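Local coordinates for uncharacterized protein (Magnetospirillum magneticum AMB-1, PDB 5MU5) that is a Maf glycosyltransferase that probably transfers sugar onto flagellin and is involved in the formation of bacterial flagella, at residues Ile468-Trp471 with Thr472-Ala475; Pro188-Ile191 with Ala192-Arg196; Gly477-Ile480 with Gly481-Pro485; Leu322-Gly326 with Ala327-Arg331. One frame throughout, in Å; residues are numbered along the deposited sequence.

Interaction 1 of 4, residues Ile468-Trp471 with Thr472-Ala475; sequences IMLW and TRDA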
loop_
_atom_site.group_PDB
_atom_site.type_symbol
_atom_site.label_atom_id
_atom_site.label_comp_id
_atom_site.label_asym_id
_atom_site.label_seq_id
_atom_site.Cartn_x
_atom_site.Cartn_y
_atom_site.Cartn_z
ATOM N N ILE A 468 -8.039 12.430 4.058
ATOM C CA ILE A 468 -8.650 11.130 4.378
ATOM C C ILE A 468 -10.028 10.989 3.718
ATOM O O ILE A 468 -10.441 9.881 3.309
ATOM C CB ILE A 468 -8.757 10.882 5.915
ATOM C CG1 ILE A 468 -9.374 9.504 6.254
ATOM C CG2 ILE A 468 -9.648 11.923 6.584
ATOM C CD1 ILE A 468 -8.626 8.286 5.741
ATOM N N MET A 469 -10.734 12.112 3.628
ATOM C CA MET A 469 -12.037 12.143 2.998
ATOM C C MET A 469 -11.978 11.972 1.464
ATOM O O MET A 469 -12.883 11.386 0.854
ATOM C CB MET A 469 -12.750 13.413 3.426
ATOM C CG MET A 469 -12.940 13.418 4.931
ATOM S SD MET A 469 -14.142 14.604 5.492
ATOM C CE MET A 469 -13.266 16.162 5.575
ATOM N N LEU A 470 -10.905 12.448 0.841
ATOM C CA LEU A 470 -10.755 12.292 -0.598
ATOM C C LEU A 470 -10.459 10.828 -0.933
ATOM O O LEU A 470 -10.946 10.327 -1.943
ATOM C CB LEU A 470 -9.662 13.210 -1.146
ATOM C CG LEU A 470 -9.834 14.702 -0.790
ATOM C CD1 LEU A 470 -8.551 15.457 -1.083
ATOM C CD2 LEU A 470 -10.989 15.341 -1.514
ATOM N N TRP A 471 -9.680 10.150 -0.087
ATOM C CA TRP A 471 -9.404 8.715 -0.272
ATOM C C TRP A 471 -10.691 7.940 -0.117
ATOM O O TRP A 471 -10.977 7.040 -0.887
ATOM C CB TRP A 471 -8.399 8.165 0.743
ATOM C CG TRP A 471 -7.041 8.826 0.730
ATOM C CD1 TRP A 471 -6.456 9.497 -0.304
ATOM C CD2 TRP A 471 -6.076 8.807 1.793
ATOM N NE1 TRP A 471 -5.220 9.938 0.067
ATOM C CE2 TRP A 471 -4.949 9.518 1.343
ATOM C CE3 TRP A 471 -6.060 8.255 3.080
ATOM C CZ2 TRP A 471 -3.811 9.711 2.138
ATOM C CZ3 TRP A 471 -4.924 8.451 3.883
ATOM C CH2 TRP A 471 -3.819 9.180 3.405
ATOM N N THR A 472 -11.482 8.319 0.878
ATOM C CA THR A 472 -12.759 7.696 1.097
ATOM C C THR A 472 -13.624 7.918 -0.113
ATOM O O THR A 472 -14.224 6.975 -0.614
ATOM C CB THR A 472 -13.434 8.258 2.351
ATOM O OG1 THR A 472 -12.656 7.908 3.493
ATOM C CG2 THR A 472 -14.849 7.683 2.516
ATOM N N ARG A 473 -13.694 9.166 -0.586
ATOM C CA ARG A 473 -14.454 9.493 -1.795
ATOM C C ARG A 473 -14.003 8.705 -3.008
ATOM O O ARG A 473 -14.832 8.220 -3.793
ATOM C CB ARG A 473 -14.315 10.972 -2.105
ATOM C CG ARG A 473 -15.009 11.422 -3.380
ATOM C CD ARG A 473 -14.449 12.766 -3.812
ATOM N NE ARG A 473 -13.101 12.602 -4.306
ATOM C CZ ARG A 473 -12.292 13.597 -4.648
ATOM N NH1 ARG A 473 -12.706 14.859 -4.561
ATOM N NH2 ARG A 473 -11.064 13.318 -5.075
ATOM N N ASP A 474 -12.686 8.615 -3.215
ATOM C CA ASP A 474 -12.175 7.865 -4.360
ATOM C C ASP A 474 -12.499 6.366 -4.239
ATOM O O ASP A 474 -12.778 5.713 -5.248
ATOM C CB ASP A 474 -10.658 8.088 -4.563
ATOM C CG ASP A 474 -10.307 9.540 -5.019
ATOM O OD1 ASP A 474 -11.188 10.436 -5.101
ATOM O OD2 ASP A 474 -9.116 9.791 -5.295
ATOM N N ALA A 475 -12.478 5.811 -3.020
ATOM C CA ALA A 475 -12.756 4.364 -2.870
ATOM C C ALA A 475 -14.241 4.064 -3.150
ATOM O O ALA A 475 -14.578 3.035 -3.745
ATOM C CB ALA A 475 -12.319 3.844 -1.509
#
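The guanidinium of Arg473 lies beside the isobutyl group of Leu470, three residues back on the same helix. Leu470 CD2 sits over one face of the guanidinium, off its centre, 3.5 Å from Arg473 NH1. The arginine leaves the helix with CG opposite its backbone N (chi1 177°) and bends at chi3, which brings the two side chains alongside each other, pointing the same way. Asp474 then meets the guanidinium at its edge. Its OD1 takes both Arg473 NE, at 3.0 Å, and Arg473 NH2, at 2.9 Å, in a side-on salt bridge. Arg473 NH1 pairs with Glu455 of strand 453-456. This is one stretch of helix 467-482, with i to i+4 bonds such as Arg473 N to Met469 O at 2.8 Å. A leucine in place of Arg473 would probably leave Asp474 and Glu455 without their cationic mate. On another side of the helix Thr472 turns OG1 back beside its own N (chi1 -65°). OG1 bonds Ile468 O at 3.0 Å, and Thr472 N reaches the same oxygen from the opposite face of the carbonyl plane. Thr472 OG1 also bonds Thr392. The Trp471 ring carries Ile468 CA over one face, offset toward the rim.

Interaction 2 of 4, residues Pro188-Ile191 with Ala192-Arg196; sequences PGQI and ARQLR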
loop_
_atom_site.group_PDB
_atom_site.type_symbol
_atom_site.label_atom_id
_atom_site.label_comp_id
_atom_site.label_asym_id
_atom_site.label_seq_id
_atom_site.Cartn_x
_atom_site.Cartn_y
_atom_site.Cartn_z
ATOM N N PRO A 188 2.959 10.667 -18.536
ATOM C CA PRO A 188 3.470 10.888 -17.173
ATOM C C PRO A 188 2.863 9.917 -16.155
ATOM O O PRO A 188 3.601 9.311 -15.384
ATOM C CB PRO A 188 3.027 12.322 -16.841
ATOM C CG PRO A 188 2.688 12.944 -18.137
ATOM C CD PRO A 188 2.279 11.854 -19.074
ATOM N N GLY A 189 1.529 9.781 -16.179
ATOM C CA GLY A 189 0.797 8.892 -15.278
ATOM C C GLY A 189 1.322 7.478 -15.274
ATOM O O GLY A 189 1.555 6.905 -14.222
ATOM N N GLN A 190 1.539 6.927 -16.457
ATOM C CA GLN A 190 2.067 5.574 -16.602
ATOM C C GLN A 190 3.497 5.475 -16.159
ATOM O O GLN A 190 3.888 4.489 -15.558
ATOM C CB GLN A 190 1.986 5.093 -18.053
ATOM C CG GLN A 190 0.698 4.393 -18.375
ATOM C CD GLN A 190 0.511 3.166 -17.502
ATOM O OE1 GLN A 190 1.424 2.363 -17.351
ATOM N NE2 GLN A 190 -0.661 3.033 -16.904
ATOM N N ILE A 191 4.300 6.479 -16.482
ATOM C CA ILE A 191 5.694 6.446 -16.050
ATOM C C ILE A 191 5.742 6.353 -14.516
ATOM O O ILE A 191 6.433 5.493 -13.964
ATOM C CB ILE A 191 6.481 7.673 -16.534
ATOM C CG1 ILE A 191 6.712 7.568 -18.046
ATOM C CG2 ILE A 191 7.801 7.764 -15.783
ATOM C CD1 ILE A 191 7.147 8.856 -18.695
ATOM N N ALA A 192 4.981 7.236 -13.866
ATOM C CA ALA A 192 4.926 7.314 -12.413
ATOM C C ALA A 192 4.494 6.002 -11.809
ATOM O O ALA A 192 5.135 5.524 -10.911
ATOM C CB ALA A 192 4.004 8.443 -11.960
ATOM N N ARG A 193 3.439 5.400 -12.330
ATOM C CA ARG A 193 2.969 4.104 -11.822
ATOM C C ARG A 193 3.997 2.988 -11.935
ATOM O O ARG A 193 4.122 2.147 -11.043
ATOM C CB ARG A 193 1.688 3.640 -12.545
ATOM C CG ARG A 193 0.440 4.381 -12.110
ATOM C CD ARG A 193 -0.856 3.630 -12.413
ATOM N NE ARG A 193 -1.908 4.093 -11.501
ATOM C CZ ARG A 193 -2.660 5.186 -11.665
ATOM N NH1 ARG A 193 -2.520 5.967 -12.732
ATOM N NH2 ARG A 193 -3.569 5.499 -10.744
ATOM N N GLN A 194 4.709 2.968 -13.054
ATOM C CA GLN A 194 5.652 1.883 -13.347
ATOM C C GLN A 194 6.903 2.010 -12.530
ATOM O O GLN A 194 7.448 1.010 -12.096
ATOM C CB GLN A 194 6.033 1.924 -14.801
ATOM C CG GLN A 194 4.867 1.751 -15.734
ATOM C CD GLN A 194 4.660 0.326 -16.035
ATOM O OE1 GLN A 194 4.046 -0.395 -15.252
ATOM N NE2 GLN A 194 5.208 -0.118 -17.164
ATOM N N LEU A 195 7.372 3.246 -12.354
ATOM C CA LEU A 195 8.533 3.519 -11.511
ATOM C C LEU A 195 8.247 3.125 -10.077
ATOM O O LEU A 195 9.051 2.435 -9.450
ATOM C CB LEU A 195 8.916 4.992 -11.549
ATOM C CG LEU A 195 9.974 5.378 -12.560
ATOM C CD1 LEU A 195 10.209 6.882 -12.487
ATOM C CD2 LEU A 195 11.245 4.577 -12.260
ATOM N N ARG A 196 7.088 3.549 -9.576
ATOM C CA ARG A 196 6.667 3.196 -8.219
ATOM C C ARG A 196 6.626 1.696 -8.078
ATOM O O ARG A 196 7.136 1.150 -7.130
ATOM C CB ARG A 196 5.297 3.800 -7.863
ATOM C CG ARG A 196 5.332 5.310 -7.669
ATOM C CD ARG A 196 4.124 5.838 -6.912
ATOM N NE ARG A 196 2.862 5.720 -7.652
ATOM C CZ ARG A 196 2.306 6.678 -8.395
ATOM N NH1 ARG A 196 2.897 7.844 -8.571
ATOM N NH2 ARG A 196 1.150 6.449 -8.995
#
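Ile191 and Leu195 lie side by side, one helical turn apart, and point the same way. They belong to the first turns of helix 188-202, which packs on a four-stranded parallel sheet in the Maf N-terminal domain. This is the close side of the contact. Ile191 CG2 stands opposite its backbone N and comes 4.2 Å from Leu195 CD1. Leu195 continues onto Val125 and Leu127 of strand 123-127. Ile191 and Ala192, both buried, rest on helix 219-235, Ile191 on Leu220 and Ala224 and Ala192 on Glu227, so this side of the helix faces both that helix and the sheet. The backbone bonds are regular: Ala192 N meets Pro188 O at 2.9 Å, and Leu195 N meets Ile191 O, also at 2.9 Å.

The other side is looser and more polar. Gln190 and Gln194 cross obliquely, and their amide planes are 56° apart. The two amides are not hydrogen-bonded to each other. Both chains bend at chi2. Gln190 OE1 comes nearest to Gln194 CG, at 3.9 Å, and almost as near to the amide carbon CD of Gln194. Arg193 is exposed and extends from CG to NE. The methylene Arg193 CG passes 3.5 Å from Gly189 O, the carbonyl that accepts its own backbone N-H.

Arg196 is not part of that loose side. It folds back on the side facing helix 219-235, where its NH1 forms a salt bridge with Asp231. One face of its guanidinium covers Ala192 O, which lies 3.8 Å above the plane, toward the rim.

Interaction 3 of 4, residues Gly477-Ile480 with Gly481-Pro485; sequences GRII and GRYRP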
loop_
_atom_site.group_PDB
_atom_site.type_symbol
_atom_site.label_atom_id
_atom_site.label_comp_id
_atom_site.label_asym_id
_atom_site.label_seq_id
_atom_site.Cartn_x
_atom_site.Cartn_y
_atom_site.Cartn_z
ATOM N N GLY A 477 -16.279 5.857 -5.248
ATOM C CA GLY A 477 -16.479 5.941 -6.695
ATOM C C GLY A 477 -15.942 4.719 -7.399
ATOM O O GLY A 477 -16.552 4.155 -8.314
ATOM N N ARG A 478 -14.783 4.293 -6.983
ATOM C CA ARG A 478 -14.173 3.141 -7.602
ATOM C C ARG A 478 -15.021 1.853 -7.365
ATOM O O ARG A 478 -15.268 1.116 -8.295
ATOM C CB ARG A 478 -12.721 2.993 -7.102
ATOM C CG ARG A 478 -12.044 1.702 -7.546
ATOM C CD ARG A 478 -10.553 1.621 -7.181
ATOM N NE ARG A 478 -10.304 1.711 -5.735
ATOM C CZ ARG A 478 -9.879 2.801 -5.082
ATOM N NH1 ARG A 478 -9.629 3.950 -5.715
ATOM N NH2 ARG A 478 -9.688 2.741 -3.764
ATOM N N ILE A 479 -15.464 1.557 -6.148
ATOM C CA ILE A 479 -16.236 0.310 -5.967
ATOM C C ILE A 479 -17.561 0.400 -6.713
ATOM O O ILE A 479 -17.976 -0.539 -7.384
ATOM C CB ILE A 479 -16.429 -0.096 -4.470
ATOM C CG1 ILE A 479 -16.899 -1.547 -4.357
ATOM C CG2 ILE A 479 -17.406 0.810 -3.755
ATOM C CD1 ILE A 479 -15.875 -2.554 -4.827
ATOM N N ILE A 480 -18.204 1.550 -6.666
ATOM C CA ILE A 480 -19.471 1.697 -7.361
ATOM C C ILE A 480 -19.280 1.494 -8.855
ATOM O O ILE A 480 -20.058 0.775 -9.495
ATOM C CB ILE A 480 -20.149 3.025 -7.023
ATOM C CG1 ILE A 480 -20.645 2.973 -5.565
ATOM C CG2 ILE A 480 -21.340 3.253 -7.924
ATOM C CD1 ILE A 480 -20.994 4.318 -4.966
ATOM N N GLY A 481 -18.228 2.100 -9.404
ATOM C CA GLY A 481 -17.878 1.919 -10.807
ATOM C C GLY A 481 -17.718 0.475 -11.263
ATOM O O GLY A 481 -18.124 0.130 -12.345
ATOM N N ARG A 482 -17.157 -0.382 -10.432
ATOM C CA ARG A 482 -17.001 -1.794 -10.797
ATOM C C ARG A 482 -18.324 -2.577 -10.952
ATOM O O ARG A 482 -18.323 -3.666 -11.508
ATOM C CB ARG A 482 -16.084 -2.493 -9.807
ATOM C CG ARG A 482 -14.666 -1.937 -9.842
ATOM C CD ARG A 482 -13.767 -2.565 -8.791
ATOM N NE ARG A 482 -13.643 -4.000 -9.023
ATOM C CZ ARG A 482 -13.141 -4.880 -8.157
ATOM N NH1 ARG A 482 -12.700 -4.489 -6.962
ATOM N NH2 ARG A 482 -13.089 -6.170 -8.493
ATOM N N TYR A 483 -19.449 -2.021 -10.500
ATOM C CA TYR A 483 -20.742 -2.691 -10.629
ATOM C C TYR A 483 -21.685 -1.996 -11.590
ATOM O O TYR A 483 -22.872 -2.319 -11.652
ATOM C CB TYR A 483 -21.406 -2.793 -9.248
ATOM C CG TYR A 483 -20.749 -3.763 -8.279
ATOM C CD1 TYR A 483 -19.671 -3.374 -7.502
ATOM C CD2 TYR A 483 -21.211 -5.055 -8.149
ATOM C CE1 TYR A 483 -19.068 -4.252 -6.607
ATOM C CE2 TYR A 483 -20.644 -5.937 -7.246
ATOM C CZ TYR A 483 -19.576 -5.534 -6.481
ATOM O OH TYR A 483 -19.011 -6.401 -5.599
ATOM N N ARG A 484 -21.193 -1.000 -12.311
ATOM C CA ARG A 484 -22.016 -0.359 -13.336
ATOM C C ARG A 484 -21.968 -1.235 -14.580
ATOM O O ARG A 484 -21.023 -1.994 -14.747
ATOM C CB ARG A 484 -21.557 1.080 -13.586
ATOM C CG ARG A 484 -21.868 1.962 -12.384
ATOM C CD ARG A 484 -21.724 3.430 -12.688
ATOM N NE ARG A 484 -22.571 3.820 -13.809
ATOM C CZ ARG A 484 -22.528 5.007 -14.411
ATOM N NH1 ARG A 484 -21.687 5.955 -14.001
ATOM N NH2 ARG A 484 -23.341 5.248 -15.431
ATOM N N PRO A 485 -23.009 -1.193 -15.422
ATOM C CA PRO A 485 -24.200 -0.360 -15.350
ATOM C C PRO A 485 -25.349 -0.916 -14.502
ATOM O O PRO A 485 -26.369 -0.258 -14.388
ATOM C CB PRO A 485 -24.631 -0.302 -16.811
ATOM C CG PRO A 485 -24.289 -1.676 -17.324
ATOM C CD PRO A 485 -23.130 -2.188 -16.508
#
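Ile479 lays its CG1-CD1 arm alongside the ring of Tyr483, near the C-terminal end of helix 467-482. The arm runs opposite the backbone N (chi1 -165°). Ile479 CD1 comes 4.0 Å from Tyr483 CE1, and the two side chains point the same way. The same ring edge meets the backbone: Ile479 O lies in the ring plane, 3.3 Å from Tyr483 CD1. The helical bonding changes here. Gly481 N still reaches four residues back to Gly477 O, at 2.9 Å. Tyr483 N instead bonds Ile480 O, three residues back, at 3.0 Å. It approaches from above the carbonyl plane, 52° out of it. The chain then leaves the helix and reaches a cis peptide bond before Pro485. Arg482 bends at chi3, and its CG passes 3.5 Å from Arg478 O. The two arginines have separate acidic partners. Arg478 forms a salt bridge with Asp388, and Arg482 with Asp387. Arg484 NH1 bonds the side chain of Asn500, which also donates to Gly477 O. The apolar side of this helix end faces helix 393-404: Ile479 and Ile480 touch Thr398, and Tyr483 touches Leu402.

Interaction 4 of 4, residues Leu322-Gly326 with Ala327-Arg331; sequences LLENG and AAPYR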
loop_
_atom_site.group_PDB
_atom_site.type_symbol
_atom_site.label_atom_id
_atom_site.label_comp_id
_atom_site.label_asym_id
_atom_site.label_seq_id
_atom_site.Cartn_x
_atom_site.Cartn_y
_atom_site.Cartn_z
ATOM N N LEU A 322 -19.049 -2.030 10.920
ATOM C CA LEU A 322 -17.882 -1.667 11.694
ATOM C C LEU A 322 -16.637 -2.135 10.955
ATOM O O LEU A 322 -16.539 -3.314 10.598
ATOM C CB LEU A 322 -17.934 -2.289 13.076
ATOM C CG LEU A 322 -16.875 -1.791 14.048
ATOM C CD1 LEU A 322 -17.032 -0.298 14.328
ATOM C CD2 LEU A 322 -16.929 -2.598 15.346
ATOM N N LEU A 323 -15.692 -1.214 10.752
ATOM C CA LEU A 323 -14.424 -1.509 10.071
ATOM C C LEU A 323 -13.271 -1.616 11.063
ATOM O O LEU A 323 -12.530 -2.579 11.042
ATOM C CB LEU A 323 -14.103 -0.409 9.060
ATOM C CG LEU A 323 -12.749 -0.457 8.318
ATOM C CD1 LEU A 323 -12.666 -1.691 7.445
ATOM C CD2 LEU A 323 -12.543 0.794 7.471
ATOM N N GLU A 324 -13.145 -0.616 11.927
ATOM C CA GLU A 324 -11.995 -0.485 12.811
ATOM C C GLU A 324 -11.865 -1.534 13.896
ATOM O O GLU A 324 -12.840 -1.944 14.528
ATOM C CB GLU A 324 -12.019 0.858 13.548
ATOM C CG GLU A 324 -11.914 2.120 12.709
ATOM C CD GLU A 324 -11.711 3.363 13.597
ATOM O OE1 GLU A 324 -10.628 3.473 14.232
ATOM O OE2 GLU A 324 -12.624 4.231 13.668
ATOM N N ASN A 325 -10.619 -1.918 14.123
ATOM C CA ASN A 325 -10.233 -2.716 15.265
ATOM C C ASN A 325 -10.110 -1.766 16.469
ATOM O O ASN A 325 -10.041 -0.565 16.305
ATOM C CB ASN A 325 -8.870 -3.383 14.981
ATOM C CG ASN A 325 -8.182 -3.873 16.251
ATOM O OD1 ASN A 325 -7.312 -3.173 16.804
ATOM N ND2 ASN A 325 -8.605 -5.045 16.751
ATOM N N GLY A 326 -10.075 -2.293 17.681
ATOM C CA GLY A 326 -9.779 -1.437 18.828
ATOM C C GLY A 326 -10.895 -1.181 19.813
ATOM O O GLY A 326 -12.078 -1.228 19.486
ATOM N N ALA A 327 -10.493 -0.868 21.028
ATOM C CA ALA A 327 -11.428 -0.674 22.108
ATOM C C ALA A 327 -12.257 0.598 21.934
ATOM O O ALA A 327 -13.432 0.624 22.314
ATOM C CB ALA A 327 -10.687 -0.667 23.432
ATOM N N ALA A 328 -11.664 1.636 21.346
ATOM C CA ALA A 328 -12.357 2.923 21.188
ATOM C C ALA A 328 -13.612 2.833 20.287
ATOM O O ALA A 328 -14.684 3.274 20.703
ATOM C CB ALA A 328 -11.399 4.032 20.730
ATOM N N PRO A 329 -13.480 2.279 19.051
ATOM C CA PRO A 329 -14.677 2.027 18.250
ATOM C C PRO A 329 -15.715 1.177 18.996
ATOM O O PRO A 329 -16.924 1.449 18.909
ATOM C CB PRO A 329 -14.148 1.267 17.047
ATOM C CG PRO A 329 -12.721 1.660 16.937
ATOM C CD PRO A 329 -12.252 1.865 18.345
ATOM N N TYR A 330 -15.263 0.172 19.738
ATOM C CA TYR A 330 -16.194 -0.613 20.528
ATOM C C TYR A 330 -16.907 0.245 21.582
ATOM O O TYR A 330 -18.134 0.147 21.737
ATOM C CB TYR A 330 -15.498 -1.804 21.208
ATOM C CG TYR A 330 -16.277 -2.348 22.385
ATOM C CD1 TYR A 330 -17.432 -3.106 22.187
ATOM C CD2 TYR A 330 -15.874 -2.096 23.692
ATOM C CE1 TYR A 330 -18.155 -3.607 23.260
ATOM C CE2 TYR A 330 -16.604 -2.580 24.779
ATOM C CZ TYR A 330 -17.742 -3.337 24.550
ATOM O OH TYR A 330 -18.474 -3.844 25.595
ATOM N N ARG A 331 -16.146 1.058 22.318
ATOM C CA ARG A 331 -16.742 1.842 23.398
ATOM C C ARG A 331 -17.762 2.823 22.835
ATOM O O ARG A 331 -18.783 3.048 23.451
ATOM C CB ARG A 331 -15.702 2.535 24.294
ATOM C CG ARG A 331 -15.022 1.599 25.293
ATOM C CD ARG A 331 -14.074 2.359 26.220
ATOM N NE ARG A 331 -12.939 2.952 25.498
ATOM C CZ ARG A 331 -11.709 2.428 25.410
ATOM N NH1 ARG A 331 -11.395 1.277 26.014
ATOM N NH2 ARG A 331 -10.774 3.064 24.706
#
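Glu324 sets its aliphatic base against the ring of Pro329, and the two side chains cross at about a right angle. Glu324 CB is 3.6 Å from Pro329 CG and 4.1 Å from Pro329 CB. CG stands beside the backbone N (chi1 -63°), and the chain extends from there past the proline. Glu324 CD and OE1 each lie 3.9 Å from Pro329 CG. OE2 is slightly farther from the same carbon. A bound sulfate lies about 5 Å from the glutamate side chain. Residues 323-326 form the loop that joins strand 319-322 of the large mixed sheet to helix 327-340. Gly326 is the N-cap, with backbone angles (112°/155°) that call for glycine. Its carbonyl accepts a weak bond from Tyr330 N. Pro329 is in the first turn, where its lack of an N-H costs no helical bond. Pro329 CD packs 3.3 Å from Gly326 O. Pro329 CG also meets Asn325 O, and Pro329 CB faces Leu322 CD1 at 4.3 Å. A glycine at Pro329 would probably open a gap under Leu322 and let the Glu324 side chain turn. Asn325 points away, and its ND2 bonds Thr352 O and Glu247. Asp653 accepts from Ala327 N.

How the interactions relate
Along the chain the order is interaction 2, interaction 4, interaction 1, interaction 3. Interaction 2 lies in the Maf N-terminal domain, on a helix against the four-stranded parallel sheet. Interaction 4 is in the MptE-like region, where strand 319-322 of the larger mixed sheet leads into helix 327-340. Their centres are about 36 Å apart, on opposite sides of the chain's centre. Interactions 1 and 3 share helix 467-482, near its start and where the chain leaves it, with centres about 15 Å apart. Helix 393-404 lies beside interaction 3, and its Asn395 bonds the backbone at interaction 1. The four contacts thus fall on three elements: helix 188-202, the strand-to-helix connection at 322-331, and helix 467-482.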